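Local coordinates for protein serpin-12 (Manduca sexta, PDB 6CJ7) that probably acts as a serpin-type serine protease inhibitor that controls prophenoloxidase activation in the larval hemolymph of the moth, at residues A[66-71]-A[75-80]; A[221-226]-A[268-273]; A[132-137]-A[157-162]; A[140-145]-A[168-173]; A[18-23]-A[285-290]. One frame throughout, in Å; residues are numbered along the deposited sequence.

Contact 1: A[66-71]-A[75-80]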
# COMPACT_ATOMS: atom_id res chain seq x y z
N LEU A 66 2.67 7.58 -14.40
CA LEU A 66 3.03 6.18 -14.21
C LEU A 66 4.37 5.83 -14.82
O LEU A 66 5.02 4.87 -14.38
CB LEU A 66 1.97 5.26 -14.82
CG LEU A 66 0.59 5.21 -14.19
CD1 LEU A 66 -0.35 4.44 -15.11
CD2 LEU A 66 0.66 4.56 -12.81
N GLN A 67 4.79 6.57 -15.85
CA GLN A 67 5.97 6.22 -16.65
C GLN A 67 5.82 4.83 -17.27
O GLN A 67 6.78 4.08 -17.42
CB GLN A 67 7.26 6.35 -15.84
CG GLN A 67 7.40 7.69 -15.12
CD GLN A 67 8.17 8.71 -15.91
OE1 GLN A 67 7.59 9.49 -16.67
NE2 GLN A 67 9.49 8.74 -15.71
N MET A 68 4.58 4.50 -17.65
CA MET A 68 4.27 3.28 -18.36
C MET A 68 3.17 3.56 -19.37
O MET A 68 2.27 4.37 -19.10
CB MET A 68 3.79 2.17 -17.42
CG MET A 68 4.84 1.59 -16.52
SD MET A 68 4.07 0.40 -15.42
CE MET A 68 3.09 1.47 -14.37
N THR A 69 3.24 2.91 -20.53
CA THR A 69 2.15 2.97 -21.48
C THR A 69 0.99 2.10 -20.99
O THR A 69 1.17 1.23 -20.13
CB THR A 69 2.61 2.49 -22.85
OG1 THR A 69 2.98 1.11 -22.78
CG2 THR A 69 3.81 3.31 -23.33
N PRO A 70 -0.22 2.31 -21.52
CA PRO A 70 -1.35 1.45 -21.11
C PRO A 70 -1.09 -0.04 -21.36
O PRO A 70 -1.45 -0.87 -20.52
CB PRO A 70 -2.51 1.97 -21.97
CG PRO A 70 -2.14 3.38 -22.30
CD PRO A 70 -0.65 3.40 -22.42
N GLU A 71 -0.48 -0.38 -22.49
CA GLU A 71 -0.19 -1.79 -22.77
C GLU A 71 0.85 -2.33 -21.79
O GLU A 71 0.75 -3.48 -21.35
CB GLU A 71 0.28 -1.96 -24.22
CG GLU A 71 -0.45 -1.15 -25.26
CD GLU A 71 -0.12 0.34 -25.19
OE1 GLU A 71 -1.06 1.16 -25.14
OE2 GLU A 71 1.06 0.71 -25.16
N GLU A 75 0.22 -5.34 -18.91
CA GLU A 75 1.02 -6.56 -18.91
C GLU A 75 1.71 -6.75 -17.57
O GLU A 75 1.79 -7.88 -17.06
CB GLU A 75 2.04 -6.52 -20.03
CG GLU A 75 1.47 -6.87 -21.39
CD GLU A 75 0.61 -8.13 -21.35
OE1 GLU A 75 1.12 -9.20 -20.96
OE2 GLU A 75 -0.58 -8.05 -21.70
N ILE A 76 2.26 -5.67 -17.01
CA ILE A 76 2.99 -5.77 -15.75
C ILE A 76 2.05 -6.21 -14.64
O ILE A 76 2.36 -7.15 -13.88
CB ILE A 76 3.68 -4.44 -15.42
CG1 ILE A 76 4.95 -4.30 -16.26
CG2 ILE A 76 4.00 -4.35 -13.92
CD1 ILE A 76 5.44 -2.88 -16.38
N PHE A 77 0.89 -5.57 -14.52
CA PHE A 77 0.05 -5.90 -13.38
C PHE A 77 -0.69 -7.21 -13.56
O PHE A 77 -1.00 -7.87 -12.56
CB PHE A 77 -0.87 -4.74 -13.05
CG PHE A 77 -0.14 -3.59 -12.44
CD1 PHE A 77 0.40 -3.71 -11.16
CD2 PHE A 77 0.11 -2.44 -13.15
CE1 PHE A 77 1.11 -2.67 -10.60
CE2 PHE A 77 0.84 -1.41 -12.59
CZ PHE A 77 1.33 -1.52 -11.32
N LYS A 78 -0.91 -7.67 -14.80
CA LYS A 78 -1.43 -9.02 -14.96
C LYS A 78 -0.47 -10.02 -14.34
O LYS A 78 -0.90 -10.93 -13.62
CB LYS A 78 -1.68 -9.34 -16.44
CG LYS A 78 -2.27 -10.74 -16.66
CD LYS A 78 -2.65 -10.95 -18.12
CE LYS A 78 -3.11 -12.37 -18.36
NZ LYS A 78 -1.97 -13.25 -18.76
N LYS A 79 0.83 -9.84 -14.57
CA LYS A 79 1.80 -10.81 -14.04
C LYS A 79 1.95 -10.67 -12.53
O LYS A 79 2.07 -11.68 -11.83
CB LYS A 79 3.15 -10.65 -14.72
CG LYS A 79 4.02 -11.87 -14.51
CD LYS A 79 5.42 -11.71 -15.06
CE LYS A 79 6.28 -12.85 -14.57
NZ LYS A 79 6.14 -12.99 -13.09
N VAL A 80 1.95 -9.44 -12.01
CA VAL A 80 2.03 -9.26 -10.56
C VAL A 80 0.87 -9.96 -9.88
O VAL A 80 1.03 -10.66 -8.86
CB VAL A 80 2.08 -7.76 -10.21
CG1 VAL A 80 1.93 -7.57 -8.69
CG2 VAL A 80 3.37 -7.14 -10.72
O HOH W 1 -0.95 -5.32 -22.61
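With Met-68 CG set beside its backbone N (chi1 -70°) and the thioether bent at chi3 (-69°), the end of the side chain turns onto the next helix, where Ile-76 and Phe-77 receive it. SD lies 3.7 Å from CD1 of Ile-76, the two chains meeting at a slant. Beyond the sulfur, CE of Met-68 comes within 4.1 Å of CE2 of Phe-77, the side chains at about a right angle. The polar half of the contact is helical: Glu-75 N donates to Glu-71 O over 3.1 Å (N-H...O 156°), a regular i to i+4 bond. A water grips the same carbonyl, 2.8 Å from Glu-71 O, and donates to Glu-75 OE2 at 2.9 Å. Glu-75 CG, held beside its backbone N, lies 3.5 Å from Glu-71 O, and the bend at chi2 turns the carboxylate to the water. Thr-69 OG1 caps Lys-72 N to start helix 70-85, and Met-68 O accepts from Gln-51 NE2 of helix 40-51. Apolar contact through the sulfur and methyl thus packs the turn before helix 70-85 on that helix's side chains, while one carbonyl takes two donors and the water ties the Glu-75 carboxylate to the backbone.

Contact 2: A[221-226]-A[268-273]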
# COMPACT_ATOMS: atom_id res chain seq x y z
N LYS A 221 20.16 1.52 9.74
CA LYS A 221 20.31 0.08 9.79
C LYS A 221 19.14 -0.57 9.05
O LYS A 221 18.03 -0.04 9.03
CB LYS A 221 20.34 -0.43 11.23
CG LYS A 221 21.55 -0.04 12.03
CD LYS A 221 21.35 -0.48 13.47
CE LYS A 221 22.54 -0.12 14.34
NZ LYS A 221 22.42 -0.72 15.70
N VAL A 222 19.40 -1.73 8.46
CA VAL A 222 18.43 -2.46 7.66
C VAL A 222 18.42 -3.92 8.10
O VAL A 222 19.49 -4.52 8.25
CB VAL A 222 18.76 -2.38 6.15
CG1 VAL A 222 17.76 -3.21 5.33
CG2 VAL A 222 18.78 -0.93 5.68
N VAL A 223 17.23 -4.50 8.30
CA VAL A 223 17.09 -5.95 8.43
C VAL A 223 15.95 -6.41 7.52
O VAL A 223 14.95 -5.70 7.35
CB VAL A 223 16.87 -6.38 9.90
CG1 VAL A 223 15.49 -6.00 10.42
CG2 VAL A 223 17.11 -7.88 10.06
N VAL A 224 16.13 -7.58 6.90
CA VAL A 224 15.14 -8.18 6.00
C VAL A 224 14.58 -9.41 6.70
O VAL A 224 15.31 -10.38 6.96
CB VAL A 224 15.77 -8.57 4.66
CG1 VAL A 224 14.74 -9.24 3.76
CG2 VAL A 224 16.40 -7.36 3.97
N LEU A 225 13.28 -9.39 6.99
CA LEU A 225 12.64 -10.47 7.73
C LEU A 225 11.75 -11.28 6.78
O LEU A 225 10.72 -10.76 6.32
CB LEU A 225 11.82 -9.91 8.89
CG LEU A 225 12.57 -8.90 9.75
CD1 LEU A 225 11.65 -8.22 10.76
CD2 LEU A 225 13.74 -9.60 10.45
N PRO A 226 12.08 -12.53 6.45
CA PRO A 226 11.29 -13.25 5.45
C PRO A 226 10.01 -13.86 6.01
O PRO A 226 9.95 -14.32 7.15
CB PRO A 226 12.25 -14.36 4.97
CG PRO A 226 13.58 -14.05 5.59
CD PRO A 226 13.30 -13.26 6.83
N VAL A 268 22.07 -11.20 13.92
CA VAL A 268 21.36 -10.01 14.39
C VAL A 268 20.60 -10.35 15.66
O VAL A 268 19.84 -11.32 15.70
CB VAL A 268 20.39 -9.47 13.32
CG1 VAL A 268 19.57 -8.31 13.89
CG2 VAL A 268 21.15 -9.03 12.08
N ALA A 269 20.76 -9.51 16.69
CA ALA A 269 19.88 -9.50 17.86
C ALA A 269 18.79 -8.46 17.62
O ALA A 269 19.07 -7.26 17.63
CB ALA A 269 20.66 -9.18 19.13
N LEU A 270 17.57 -8.93 17.41
CA LEU A 270 16.47 -8.09 16.94
C LEU A 270 15.43 -7.89 18.04
O LEU A 270 15.01 -8.84 18.70
CB LEU A 270 15.82 -8.75 15.71
CG LEU A 270 14.53 -8.14 15.17
CD1 LEU A 270 14.81 -6.79 14.54
CD2 LEU A 270 13.90 -9.09 14.15
N GLU A 271 15.01 -6.63 18.24
CA GLU A 271 13.85 -6.29 19.06
C GLU A 271 12.93 -5.47 18.19
O GLU A 271 13.29 -4.35 17.79
CB GLU A 271 14.25 -5.52 20.31
CG GLU A 271 15.18 -6.34 21.21
CD GLU A 271 15.58 -5.63 22.49
OE1 GLU A 271 15.00 -4.58 22.83
OE2 GLU A 271 16.50 -6.13 23.17
N LEU A 272 11.75 -6.01 17.89
CA LEU A 272 10.81 -5.41 16.94
C LEU A 272 9.43 -5.25 17.57
O LEU A 272 8.82 -6.25 17.94
CB LEU A 272 10.73 -6.27 15.66
CG LEU A 272 9.86 -5.70 14.54
CD1 LEU A 272 10.52 -4.49 13.92
CD2 LEU A 272 9.58 -6.77 13.48
N PRO A 273 8.89 -4.03 17.71
CA PRO A 273 7.55 -3.88 18.29
C PRO A 273 6.50 -4.54 17.42
O PRO A 273 6.49 -4.41 16.19
CB PRO A 273 7.36 -2.36 18.36
CG PRO A 273 8.59 -1.74 17.88
CD PRO A 273 9.46 -2.74 17.23
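Leu-225 faces Leu-270 and Leu-272 end to end, its two methyls shared between them. CD2 of Leu-225 meets CD2 of Leu-270 at 3.7 Å, and CD1 of Leu-225 meets CD2 of Leu-272 also at 3.7 Å. The torsions explain the encounter: Leu-225 keeps CG beside its backbone N (chi1 -49°), whereas both partners carry CG opposite their backbone N, Leu-270 with chi1 172°, so that the tips from the two strands converge. Leu-270 is used twice, since its other methyl, CD1, lies 4.2 Å from CG1 of Val-223. No polar atom takes part across the segments; the evidence is apolar contact between four buried side chains. Backbones stay well apart, with strand axes 10.1 Å from each other at closest and their directions 85° apart, so only side chains bridge the gap. Phe-210 of strand 198-215 touches both Val-223 and Leu-225, Val-236 of strand 232-239 does likewise, and Phe-353 of strand 351-354 borders Leu-270. Near-perpendicular strands whose aliphatic side chains meet end to end between them are the mark of orthogonal beta packing, here probably within the core where sheets B and C of the serpin fold meet.

Contact 3: A[132-137]-A[157-162]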
# COMPACT_ATOMS: atom_id res chain seq x y z
N ALA A 132 -27.00 5.96 1.39
CA ALA A 132 -26.68 5.09 2.52
C ALA A 132 -26.61 3.64 2.07
O ALA A 132 -25.73 2.88 2.50
CB ALA A 132 -27.70 5.27 3.64
N LEU A 133 -27.53 3.23 1.20
CA LEU A 133 -27.52 1.88 0.66
C LEU A 133 -26.29 1.63 -0.19
O LEU A 133 -25.66 0.57 -0.09
CB LEU A 133 -28.81 1.63 -0.13
CG LEU A 133 -28.86 0.40 -1.02
CD1 LEU A 133 -28.86 -0.86 -0.16
CD2 LEU A 133 -30.10 0.45 -1.88
N ALA A 134 -25.92 2.60 -1.03
CA ALA A 134 -24.74 2.44 -1.89
C ALA A 134 -23.47 2.33 -1.06
O ALA A 134 -22.63 1.45 -1.31
CB ALA A 134 -24.64 3.62 -2.86
N ALA A 135 -23.30 3.21 -0.07
CA ALA A 135 -22.11 3.17 0.78
C ALA A 135 -22.01 1.84 1.51
O ALA A 135 -20.93 1.23 1.56
CB ALA A 135 -22.13 4.32 1.79
N GLN A 136 -23.13 1.35 2.06
CA GLN A 136 -23.06 0.10 2.80
C GLN A 136 -22.82 -1.09 1.87
O GLN A 136 -22.12 -2.03 2.24
CB GLN A 136 -24.32 -0.09 3.63
CG GLN A 136 -24.14 0.43 5.03
CD GLN A 136 -25.45 0.66 5.71
OE1 GLN A 136 -25.67 1.69 6.36
NE2 GLN A 136 -26.36 -0.28 5.55
N ASN A 137 -23.40 -1.07 0.66
CA ASN A 137 -23.14 -2.16 -0.27
C ASN A 137 -21.68 -2.20 -0.69
O ASN A 137 -21.08 -3.28 -0.80
CB ASN A 137 -24.05 -2.05 -1.49
CG ASN A 137 -25.44 -2.59 -1.23
OD1 ASN A 137 -25.63 -3.46 -0.38
ND2 ASN A 137 -26.42 -2.08 -1.96
N ASP A 157 -22.16 10.14 3.28
CA ASP A 157 -22.17 11.57 3.03
C ASP A 157 -21.30 11.97 1.85
O ASP A 157 -21.42 13.10 1.37
CB ASP A 157 -21.73 12.32 4.29
CG ASP A 157 -22.66 12.08 5.46
OD1 ASP A 157 -23.89 12.01 5.23
OD2 ASP A 157 -22.17 11.95 6.60
N ASP A 158 -20.45 11.07 1.36
CA ASP A 158 -19.66 11.33 0.16
C ASP A 158 -20.41 11.00 -1.12
O ASP A 158 -19.88 11.24 -2.21
CB ASP A 158 -18.35 10.52 0.20
CG ASP A 158 -17.46 10.93 1.34
OD1 ASP A 158 -17.77 11.93 2.02
OD2 ASP A 158 -16.43 10.25 1.55
N LEU A 159 -21.62 10.47 -1.02
CA LEU A 159 -22.35 9.97 -2.18
C LEU A 159 -23.66 10.74 -2.35
O LEU A 159 -24.27 11.19 -1.38
CB LEU A 159 -22.64 8.47 -2.04
CG LEU A 159 -21.46 7.56 -1.70
CD1 LEU A 159 -21.90 6.11 -1.65
CD2 LEU A 159 -20.33 7.74 -2.70
N SER A 160 -24.08 10.87 -3.60
CA SER A 160 -25.36 11.49 -3.91
C SER A 160 -25.80 10.98 -5.27
O SER A 160 -25.06 10.27 -5.95
CB SER A 160 -25.25 13.02 -3.89
OG SER A 160 -24.48 13.48 -4.99
N GLY A 161 -27.00 11.37 -5.68
CA GLY A 161 -27.45 11.03 -7.02
C GLY A 161 -26.57 11.58 -8.12
O GLY A 161 -26.63 11.10 -9.26
N ASN A 162 -25.73 12.56 -7.81
CA ASN A 162 -24.83 13.15 -8.79
C ASN A 162 -23.45 12.49 -8.79
O ASN A 162 -22.62 12.85 -9.64
CB ASN A 162 -24.70 14.65 -8.54
CG ASN A 162 -25.93 15.42 -9.03
OD1 ASN A 162 -26.35 15.28 -10.18
ND2 ASN A 162 -26.52 16.22 -8.14
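Leu-159 drives one methyl against Ala-134 and Ala-135, joining helix 131-145, which corresponds to helix F of the serpin fold, to the loop that leads from it into strand 165-174. The first shell consists of CD1 alone. It sits 3.9 Å from CB of Ala-134 and again 3.9 Å from CB of Ala-135, resting between these two small side chains. Beneath them it reaches the helix backbone, at 3.6 Å from Ala-135 N and 3.8 Å from Ala-135 CA. Such an approach is possible because alanine puts no longer group between the methyl and the main chain. The leucine is extended, with CD1 anti to CA (chi2 -178°), while CG lies beside the backbone N (chi1 -51°); this carries CD1 across although the nearest CA atoms, of Ala-135 and Leu-159, are 7.4 Å apart. All three residues are buried, but the interface is small, 96 Å² in total.

A second shell closes round the same spot. Val-154 touches both Ala-135 and Leu-159, Pro-156 packs on Ala-135, and Phe-128 packs on Ala-134. The route of the loop is set on either side of Leu-159. Before it, Asp-157 and Asp-158 form the end of a 3-10 turn, where Asp-157 N bonds to Ser-155 OG. After it, Ser-160 N bonds to Thr-163 OG1, and Ser-160 also makes an ST turn, its OG accepting from Asn-162 N at 3.2 Å with an N-H...O angle of 147°.

Contact 4: A[140-145]-A[168-173]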
# COMPACT_ATOMS: atom_id res chain seq x y z
N SER A 140 -19.66 -3.41 2.37
CA SER A 140 -19.84 -4.84 2.60
C SER A 140 -19.04 -5.66 1.60
O SER A 140 -18.46 -6.70 1.96
CB SER A 140 -21.32 -5.21 2.52
OG SER A 140 -22.01 -4.82 3.69
N TRP A 141 -18.99 -5.23 0.34
CA TRP A 141 -18.18 -5.93 -0.64
C TRP A 141 -16.70 -5.87 -0.27
O TRP A 141 -15.99 -6.88 -0.33
CB TRP A 141 -18.40 -5.35 -2.04
CG TRP A 141 -17.53 -6.02 -3.05
CD1 TRP A 141 -17.76 -7.20 -3.69
CD2 TRP A 141 -16.26 -5.55 -3.52
NE1 TRP A 141 -16.71 -7.50 -4.53
CE2 TRP A 141 -15.78 -6.51 -4.44
CE3 TRP A 141 -15.48 -4.42 -3.25
CZ2 TRP A 141 -14.55 -6.37 -5.09
CZ3 TRP A 141 -14.26 -4.29 -3.90
CH2 TRP A 141 -13.81 -5.26 -4.81
N ILE A 142 -16.21 -4.68 0.11
CA ILE A 142 -14.81 -4.57 0.54
C ILE A 142 -14.54 -5.49 1.71
O ILE A 142 -13.54 -6.21 1.73
CB ILE A 142 -14.46 -3.11 0.89
CG1 ILE A 142 -14.57 -2.20 -0.33
CG2 ILE A 142 -13.04 -3.03 1.49
CD1 ILE A 142 -14.44 -0.74 0.03
N ALA A 143 -15.42 -5.46 2.73
CA ALA A 143 -15.22 -6.32 3.89
C ALA A 143 -15.19 -7.79 3.49
O ALA A 143 -14.40 -8.57 4.04
CB ALA A 143 -16.31 -6.06 4.92
N SER A 144 -16.03 -8.19 2.53
CA SER A 144 -16.06 -9.58 2.09
C SER A 144 -14.78 -10.00 1.39
O SER A 144 -14.48 -11.20 1.33
CB SER A 144 -17.26 -9.81 1.16
OG SER A 144 -17.05 -9.21 -0.11
N LYS A 145 -14.01 -9.05 0.87
CA LYS A 145 -12.78 -9.33 0.14
C LYS A 145 -11.53 -9.20 1.00
O LYS A 145 -10.44 -9.51 0.51
CB LYS A 145 -12.64 -8.38 -1.05
CG LYS A 145 -13.68 -8.58 -2.16
CD LYS A 145 -13.23 -9.65 -3.13
CE LYS A 145 -11.99 -9.19 -3.89
NZ LYS A 145 -11.36 -10.30 -4.65
N VAL A 168 -12.23 2.25 -5.56
CA VAL A 168 -11.75 1.70 -4.29
C VAL A 168 -10.61 0.73 -4.55
O VAL A 168 -10.66 -0.11 -5.45
CB VAL A 168 -12.87 1.00 -3.47
CG1 VAL A 168 -13.97 1.96 -3.15
CG2 VAL A 168 -13.42 -0.21 -4.19
N ASN A 169 -9.55 0.86 -3.75
CA ASN A 169 -8.43 -0.06 -3.81
C ASN A 169 -7.96 -0.26 -2.38
O ASN A 169 -7.48 0.68 -1.75
CB ASN A 169 -7.30 0.47 -4.69
CG ASN A 169 -7.73 0.64 -6.13
OD1 ASN A 169 -8.28 1.68 -6.52
ND2 ASN A 169 -7.50 -0.41 -6.93
N ALA A 170 -8.18 -1.46 -1.87
CA ALA A 170 -7.91 -1.77 -0.47
C ALA A 170 -6.98 -2.97 -0.39
O ALA A 170 -6.99 -3.83 -1.28
CB ALA A 170 -9.21 -2.03 0.28
N VAL A 171 -6.17 -3.03 0.66
CA VAL A 171 -5.27 -4.17 0.81
C VAL A 171 -5.06 -4.46 2.29
O VAL A 171 -4.94 -3.55 3.12
CB VAL A 171 -3.93 -3.93 0.08
CG1 VAL A 171 -3.17 -2.78 0.69
CG2 VAL A 171 -3.08 -5.21 0.11
N TYR A 172 -5.05 -5.76 2.62
CA TYR A 172 -4.79 -6.25 3.98
C TYR A 172 -3.69 -7.30 3.91
O TYR A 172 -3.75 -8.20 3.06
CB TYR A 172 -6.05 -6.87 4.59
CG TYR A 172 -5.81 -7.73 5.81
CD1 TYR A 172 -5.40 -7.16 7.00
CD2 TYR A 172 -6.05 -9.09 5.78
CE1 TYR A 172 -5.19 -7.94 8.14
CE2 TYR A 172 -5.84 -9.89 6.91
CZ TYR A 172 -5.42 -9.30 8.08
OH TYR A 172 -5.23 -10.06 9.21
N PHE A 173 -2.71 -7.20 4.79
CA PHE A 173 -1.68 -8.24 4.87
C PHE A 173 -1.45 -8.67 6.31
O PHE A 173 -1.27 -7.83 7.19
CB PHE A 173 -0.34 -7.79 4.28
CG PHE A 173 0.71 -8.88 4.26
CD1 PHE A 173 1.65 -8.99 5.28
CD2 PHE A 173 0.74 -9.81 3.24
CE1 PHE A 173 2.60 -9.99 5.29
CE2 PHE A 173 1.68 -10.82 3.23
CZ PHE A 173 2.63 -10.92 4.25
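The carbonyl O of Trp-141, whose indole leans on Val-168, accepts from Ser-144 OG at 2.6 Å. The hydroxyl comes in from well off the C=O direction, at a C=O...O angle of 120°, and stands somewhat out of the carbonyl plane. Lys-145 N adds a weak bond of 3.2 Å to the same oxygen, so two donors hold it. Across the contact everything is apolar. Trp-141 carries its ring opposite the backbone N (chi1 177°), which brings CZ3 within 4.2 Å of CG2 of Val-168, approached at a slant to the ring plane. One indole face is backed by CG of Lys-145, 3.7 Å above the plane and offset to the rim. Ile-142 spreads two branches along one face of the strand: CD1 meets CG1 of Val-168 at 4.2 Å, and CG2 meets CB of Ala-170 at 4.1 Å. On the other side of the strand Asn-169 touches helix 40-51. The short axes pass 9.6 Å and 30° apart; the helix runs at a modest angle to the strand and rests on the alternate residues Val-168 and Ala-170. This is characteristic of serpins, in which helix F packs on the face of sheet A, here over strand 165-174.

Contact 5: A[18-23]-A[285-290]; sequences TSFGVN and PVLNKM
The backbones of helix 19-31 and the residue just after helix 284-289 come closest at Asn-23 and Met-290, whose CA atoms are 8.3 Å apart, and side chains bridge that gap. Phe-20 sets its ring opposite the backbone N (chi1 176°), sending it out across the helix surface to the second segment. There CD2 of Leu-287 meets the ring at its edge, close to the ring plane, 3.4 Å from CZ and 3.8 Å from CE2 of Phe-20; the first of these is tight for two carbons. At the neighbouring rim CB of Met-290 approaches CE1 of Phe-20 to 4.0 Å, slanting to the ring. The rest of Met-290 is folded, bent at chi2 (-62°) and again at chi3 (-63°), so that its CE returns to CB of Asn-23 at 3.6 Å. One methionine therefore touches two residues a helical turn apart, with its stem on Phe-20 and its methyl on Asn-23. Met-290 N bonds to Leu-287 O at 3.1 Å, an i to i+3 bond, as in a 3-10 turn, that ties together the two residues meeting Phe-20. Around the contact, Lys-289 forms a salt bridge with Glu-31 farther along helix 19-31. Ile-43 and Leu-47 of helix 40-51 pack on Phe-20, and Val-22 rests on Pro-371 and Met-374 of strand 370-377.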
# COMPACT_ATOMS: atom_id res chain seq x y z
N THR A 18 5.84 0.57 -9.56
CA THR A 18 5.03 1.25 -8.56
C THR A 18 5.61 2.60 -8.14
O THR A 18 5.24 3.13 -7.08
CB THR A 18 4.83 0.35 -7.33
OG1 THR A 18 6.10 -0.05 -6.80
CG2 THR A 18 4.01 -0.89 -7.68
N SER A 19 6.47 3.19 -8.99
CA SER A 19 7.09 4.47 -8.63
C SER A 19 6.05 5.55 -8.34
O SER A 19 6.24 6.36 -7.43
CB SER A 19 8.02 4.92 -9.75
OG SER A 19 7.31 5.05 -10.97
N PHE A 20 4.94 5.60 -9.10
CA PHE A 20 3.92 6.61 -8.81
C PHE A 20 3.42 6.48 -7.38
O PHE A 20 3.33 7.47 -6.64
CB PHE A 20 2.75 6.50 -9.79
CG PHE A 20 1.63 7.45 -9.48
CD1 PHE A 20 1.79 8.79 -9.73
CD2 PHE A 20 0.45 7.00 -8.92
CE1 PHE A 20 0.77 9.69 -9.42
CE2 PHE A 20 -0.57 7.89 -8.61
CZ PHE A 20 -0.40 9.23 -8.87
N GLY A 21 3.06 5.25 -6.98
CA GLY A 21 2.55 5.03 -5.63
C GLY A 21 3.56 5.36 -4.55
O GLY A 21 3.20 5.86 -3.49
N VAL A 22 4.85 5.06 -4.79
CA VAL A 22 5.87 5.46 -3.82
C VAL A 22 5.95 6.98 -3.71
O VAL A 22 6.08 7.53 -2.61
CB VAL A 22 7.23 4.84 -4.18
CG1 VAL A 22 8.32 5.31 -3.22
CG2 VAL A 22 7.15 3.34 -4.13
N ASN A 23 5.90 7.68 -4.85
CA ASN A 23 5.91 9.14 -4.85
C ASN A 23 4.72 9.70 -4.08
O ASN A 23 4.86 10.68 -3.33
CB ASN A 23 5.90 9.67 -6.29
CG ASN A 23 7.12 9.26 -7.10
OD1 ASN A 23 8.19 9.02 -6.55
ND2 ASN A 23 6.97 9.22 -8.42
N PRO A 285 -6.95 14.88 -2.67
CA PRO A 285 -5.96 15.95 -2.41
C PRO A 285 -4.57 15.65 -2.94
O PRO A 285 -3.95 16.51 -3.59
CB PRO A 285 -5.98 16.08 -0.88
CG PRO A 285 -7.33 15.64 -0.49
CD PRO A 285 -7.68 14.53 -1.44
N VAL A 286 -4.03 14.45 -2.68
CA VAL A 286 -2.66 14.18 -3.09
C VAL A 286 -2.58 13.97 -4.59
O VAL A 286 -1.62 14.40 -5.24
CB VAL A 286 -2.06 13.00 -2.28
CG1 VAL A 286 -2.69 11.67 -2.64
CG2 VAL A 286 -0.54 12.95 -2.48
N LEU A 287 -3.60 13.35 -5.20
CA LEU A 287 -3.55 13.17 -6.65
C LEU A 287 -3.64 14.51 -7.37
O LEU A 287 -3.00 14.68 -8.42
CB LEU A 287 -4.66 12.21 -7.11
CG LEU A 287 -4.47 10.77 -6.62
CD1 LEU A 287 -5.57 9.85 -7.15
CD2 LEU A 287 -3.11 10.25 -7.03
N ASN A 288 -4.36 15.48 -6.81
CA ASN A 288 -4.36 16.82 -7.38
C ASN A 288 -2.99 17.48 -7.34
O ASN A 288 -2.72 18.37 -8.15
CB ASN A 288 -5.38 17.71 -6.65
CG ASN A 288 -6.79 17.58 -7.21
OD1 ASN A 288 -6.99 17.29 -8.39
ND2 ASN A 288 -7.79 17.83 -6.36
N LYS A 289 -2.12 17.07 -6.41
CA LYS A 289 -0.76 17.59 -6.32
C LYS A 289 0.23 16.82 -7.19
O LYS A 289 1.32 17.35 -7.46
CB LYS A 289 -0.26 17.53 -4.87
CG LYS A 289 -0.96 18.46 -3.90
CD LYS A 289 -0.34 18.33 -2.52
CE LYS A 289 -0.50 19.61 -1.72
NZ LYS A 289 0.11 19.49 -0.36
N MET A 290 -0.11 15.61 -7.62
CA MET A 290 0.83 14.72 -8.27
C MET A 290 0.63 14.66 -9.79
O MET A 290 1.07 13.69 -10.42
CB MET A 290 0.72 13.31 -7.69
CG MET A 290 1.01 13.20 -6.20
SD MET A 290 2.68 13.69 -5.75
CE MET A 290 3.62 12.45 -6.64

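Contacts 3 and 4 share helix 131-145 and lie with centres 17 Å apart: the first fixes it to the returning loop, the second to strand 165-174. Contacts 1 and 5 touch directly, CD2 of Leu-66 lying 4.2 Å from CB of Phe-20, and both border helix 40-51, which also backs the strand of contact 4. Contact 2 is the most distant from contact 3, with centres about 44 Å apart on opposite sides of the chain's centre, though its nearest atoms come within about 8 Å of contact 4; its strand 265-282 runs directly into helix 284-289 of contact 5. Residues 332-346, probably part of the inhibitory reactive-centre loop, are not modelled, so no contact can be measured against them.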